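Local coordinates for protein predicted protease of the collagenase family (Methanopyrus kandleri, PDB 5D88) that probably acts as a peptidase of the U32 family, built on a TIM barrel and binding a zinc ion, at residues 21-27 with 242-248. Sequence-based numbering, arbitrary orientation. Where two conformers were deposited one is given.
Sequences MTRRWYL and FDEVFIL
Five backbone hydrogen bonds join the two strands: the amides of Arg23, Trp25 and Leu27 donate to the carbonyls of Asp243, Val245 and Ile247, while Arg23 O and Trp25 O receive the amides of Val245 and Ile247. The bond from Val245 N to Arg23 O is 2.8 Å long, and Phe246 CA adds a CA-H...O contact to Trp25 O at 3.3 Å. Strands 23-27 and 244-247 thus run parallel, 18° apart, as the first and last of eight, and their pairing closes the TIM barrel.

Inside the barrel, charged groups gather near the N-terminal ends of these strands. Arg23 NH2 makes a salt bridge to Glu244 OE2 at 2.9 Å; the oxygen uses its anti lone pair and lies in the plane of the guanidinium, which stands 82° from that of the carboxylate. Arg23 NH2 also forms a salt bridge with Glu185, while Glu244 OE1 pairs with Arg187, which also forms a cation-pi contact with Trp25. A water accepts from Arg23 NE and Trp25 NE1 and donates weakly to Glu244 OE2. On the outer face, within 21-27, one of two conformers of Arg24 donates through NE and NH2 to Tyr26 OH, the latter at 2.8 Å.

Apolar contacts are made at Phe246 and at Ile247. Phe246 CE1 comes to 3.9 Å from Leu27 CB, its ring swung there by a chi1 of 171° that sets CG opposite the backbone N. On the outer face, Tyr26 CD2 lies 3.6 Å from Ile247 CB.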
loop_
_atom_site.group_PDB
_atom_site.type_symbol
_atom_site.label_atom_id
_atom_site.label_comp_id
_atom_site.label_asym_id
_atom_site.label_seq_id
_atom_site.Cartn_x
_atom_site.Cartn_y
_atom_site.Cartn_z
ATOM N N MET A 21 5.563 -7.023 32.444
ATOM C CA MET A 21 6.734 -7.635 31.841
ATOM C C MET A 21 6.483 -7.646 30.341
ATOM O O MET A 21 5.330 -7.644 29.914
ATOM C CB MET A 21 6.970 -9.060 32.353
ATOM C CG MET A 21 6.512 -9.320 33.794
ATOM S SD MET A 21 4.751 -9.726 33.912
ATOM C CE MET A 21 4.709 -10.832 35.330
ATOM N N THR A 22 7.554 -7.616 29.548
ATOM C CA THR A 22 7.416 -7.661 28.095
ATOM C C THR A 22 6.813 -8.993 27.664
ATOM O O THR A 22 7.287 -10.058 28.062
ATOM C CB THR A 22 8.779 -7.460 27.427
ATOM O OG1 THR A 22 9.301 -6.172 27.764
ATOM C CG2 THR A 22 8.663 -7.539 25.930
ATOM N N ARG A 23 5.765 -8.939 26.845
ATOM C CA ARG A 23 5.114 -10.154 26.380
ATOM C C ARG A 23 5.702 -10.573 25.040
ATOM O O ARG A 23 5.926 -9.738 24.159
ATOM C CB ARG A 23 3.606 -9.938 26.296
ATOM C CG ARG A 23 3.022 -9.713 27.671
ATOM C CD ARG A 23 1.530 -9.506 27.648
ATOM N NE ARG A 23 1.154 -8.367 26.817
ATOM C CZ ARG A 23 1.170 -7.097 27.214
ATOM N NH1 ARG A 23 1.548 -6.769 28.451
ATOM N NH2 ARG A 23 0.804 -6.147 26.356
ATOM N N ARG A 24 5.962 -11.871 24.887
ATOM C CA ARG A 24 6.740 -12.376 23.759
ATOM C C ARG A 24 5.906 -13.326 22.913
ATOM O O ARG A 24 5.388 -14.330 23.419
ATOM C CB ARG A 24 8.012 -13.068 24.240
ATOM C CG ARG A 24 8.964 -12.100 24.919
ATOM C CD ARG A 24 10.311 -12.723 25.212
ATOM N NE ARG A 24 11.010 -13.206 24.019
ATOM C CZ ARG A 24 11.815 -12.469 23.258
ATOM N NH1 ARG A 24 12.026 -11.191 23.533
ATOM N NH2 ARG A 24 12.420 -13.015 22.213
ATOM N N TRP A 25 5.812 -13.012 21.630
ATOM C CA TRP A 25 5.056 -13.758 20.644
ATOM C C TRP A 25 5.995 -14.259 19.560
ATOM O O TRP A 25 6.913 -13.544 19.143
ATOM C CB TRP A 25 3.988 -12.864 20.034
ATOM C CG TRP A 25 2.935 -12.486 21.008
ATOM C CD1 TRP A 25 2.987 -11.490 21.939
ATOM C CD2 TRP A 25 1.666 -13.109 21.156
ATOM N NE1 TRP A 25 1.818 -11.458 22.654
ATOM C CE2 TRP A 25 0.990 -12.446 22.193
ATOM C CE3 TRP A 25 1.032 -14.166 20.512
ATOM C CZ2 TRP A 25 -0.292 -12.802 22.588
ATOM C CZ3 TRP A 25 -0.230 -14.519 20.908
ATOM C CH2 TRP A 25 -0.880 -13.845 21.935
ATOM N N TYR A 26 5.756 -15.479 19.094
ATOM C CA TYR A 26 6.572 -16.091 18.057
ATOM C C TYR A 26 5.713 -16.504 16.871
ATOM O O TYR A 26 4.651 -17.108 17.036
ATOM C CB TYR A 26 7.325 -17.305 18.601
ATOM C CG TYR A 26 8.429 -16.905 19.527
ATOM C CD1 TYR A 26 8.176 -16.607 20.853
ATOM C CD2 TYR A 26 9.724 -16.773 19.056
ATOM C CE1 TYR A 26 9.200 -16.211 21.699
ATOM C CE2 TYR A 26 10.728 -16.368 19.877
ATOM C CZ TYR A 26 10.471 -16.094 21.198
ATOM O OH TYR A 26 11.516 -15.698 21.997
ATOM N N LEU A 27 6.189 -16.178 15.680
ATOM C CA LEU A 27 5.590 -16.675 14.455
ATOM C C LEU A 27 5.714 -18.193 14.401
ATOM O O LEU A 27 6.751 -18.760 14.754
ATOM C CB LEU A 27 6.297 -16.040 13.248
ATOM C CG LEU A 27 5.787 -16.492 11.878
ATOM C CD1 LEU A 27 4.425 -15.891 11.559
ATOM C CD2 LEU A 27 6.787 -16.168 10.793
ATOM N N PHE A 242 8.728 -1.177 24.272
ATOM C CA PHE A 242 7.521 -1.825 23.793
ATOM C C PHE A 242 6.910 -2.697 24.875
ATOM O O PHE A 242 7.580 -3.147 25.800
ATOM C CB PHE A 242 7.828 -2.649 22.551
ATOM C CG PHE A 242 8.287 -1.823 21.393
ATOM C CD1 PHE A 242 7.372 -1.186 20.578
ATOM C CD2 PHE A 242 9.644 -1.661 21.135
ATOM C CE1 PHE A 242 7.803 -0.422 19.502
ATOM C CE2 PHE A 242 10.080 -0.894 20.082
ATOM C CZ PHE A 242 9.159 -0.271 19.257
ATOM N N ASP A 243 5.608 -2.907 24.753
ATOM C CA ASP A 243 4.881 -3.793 25.643
ATOM C C ASP A 243 4.935 -5.242 25.200
ATOM O O ASP A 243 4.794 -6.139 26.044
ATOM C CB ASP A 243 3.419 -3.351 25.708
ATOM C CG ASP A 243 3.272 -1.906 26.119
ATOM O OD1 ASP A 243 3.629 -1.578 27.268
ATOM O OD2 ASP A 243 2.817 -1.099 25.293
ATOM N N GLU A 244 5.137 -5.476 23.898
ATOM C CA GLU A 244 5.097 -6.800 23.292
ATOM C C GLU A 244 6.171 -6.884 22.237
ATOM O O GLU A 244 6.396 -5.913 21.510
ATOM C CB GLU A 244 3.751 -7.090 22.619
ATOM C CG GLU A 244 2.596 -7.026 23.577
ATOM C CD GLU A 244 1.244 -7.312 22.947
ATOM O OE1 GLU A 244 1.168 -7.733 21.763
ATOM O OE2 GLU A 244 0.235 -7.106 23.660
ATOM N N VAL A 245 6.797 -8.055 22.136
ATOM C CA VAL A 245 7.809 -8.341 21.131
ATOM C C VAL A 245 7.313 -9.512 20.313
ATOM O O VAL A 245 6.915 -10.538 20.872
ATOM C CB VAL A 245 9.179 -8.668 21.755
ATOM C CG1 VAL A 245 10.180 -9.031 20.677
ATOM C CG2 VAL A 245 9.691 -7.494 22.527
ATOM N N PHE A 246 7.336 -9.357 18.999
ATOM C CA PHE A 246 6.883 -10.380 18.068
ATOM C C PHE A 246 8.083 -10.784 17.230
ATOM O O PHE A 246 8.596 -9.981 16.441
ATOM C CB PHE A 246 5.740 -9.836 17.218
ATOM C CG PHE A 246 5.321 -10.712 16.079
ATOM C CD1 PHE A 246 5.362 -12.094 16.153
ATOM C CD2 PHE A 246 4.845 -10.126 14.915
ATOM C CE1 PHE A 246 4.952 -12.872 15.060
ATOM C CE2 PHE A 246 4.423 -10.905 13.834
ATOM C CZ PHE A 246 4.482 -12.273 13.912
ATOM N N ILE A 247 8.522 -12.022 17.405
ATOM C CA ILE A 247 9.667 -12.556 16.679
ATOM C C ILE A 247 9.172 -13.254 15.421
ATOM O O ILE A 247 8.446 -14.250 15.505
ATOM C CB ILE A 247 10.458 -13.532 17.558
ATOM C CG1 ILE A 247 10.867 -12.854 18.860
ATOM C CG2 ILE A 247 11.638 -14.072 16.793
ATOM C CD1 ILE A 247 11.710 -11.635 18.657
ATOM N N LEU A 248 9.584 -12.759 14.248
ATOM C CA LEU A 248 9.234 -13.442 13.002
ATOM C C LEU A 248 10.228 -14.546 12.667
ATOM O O LEU A 248 9.852 -15.712 12.534
ATOM C CB LEU A 248 9.196 -12.473 11.828
ATOM C CG LEU A 248 7.969 -11.646 11.627
ATOM C CD1 LEU A 248 7.995 -10.637 12.729
ATOM C CD2 LEU A 248 7.985 -11.002 10.271
HETATM O O HOH W 1 7.398 -3.888 28.896
HETATM O O HOH W 2 0.318 -9.925 24.684
#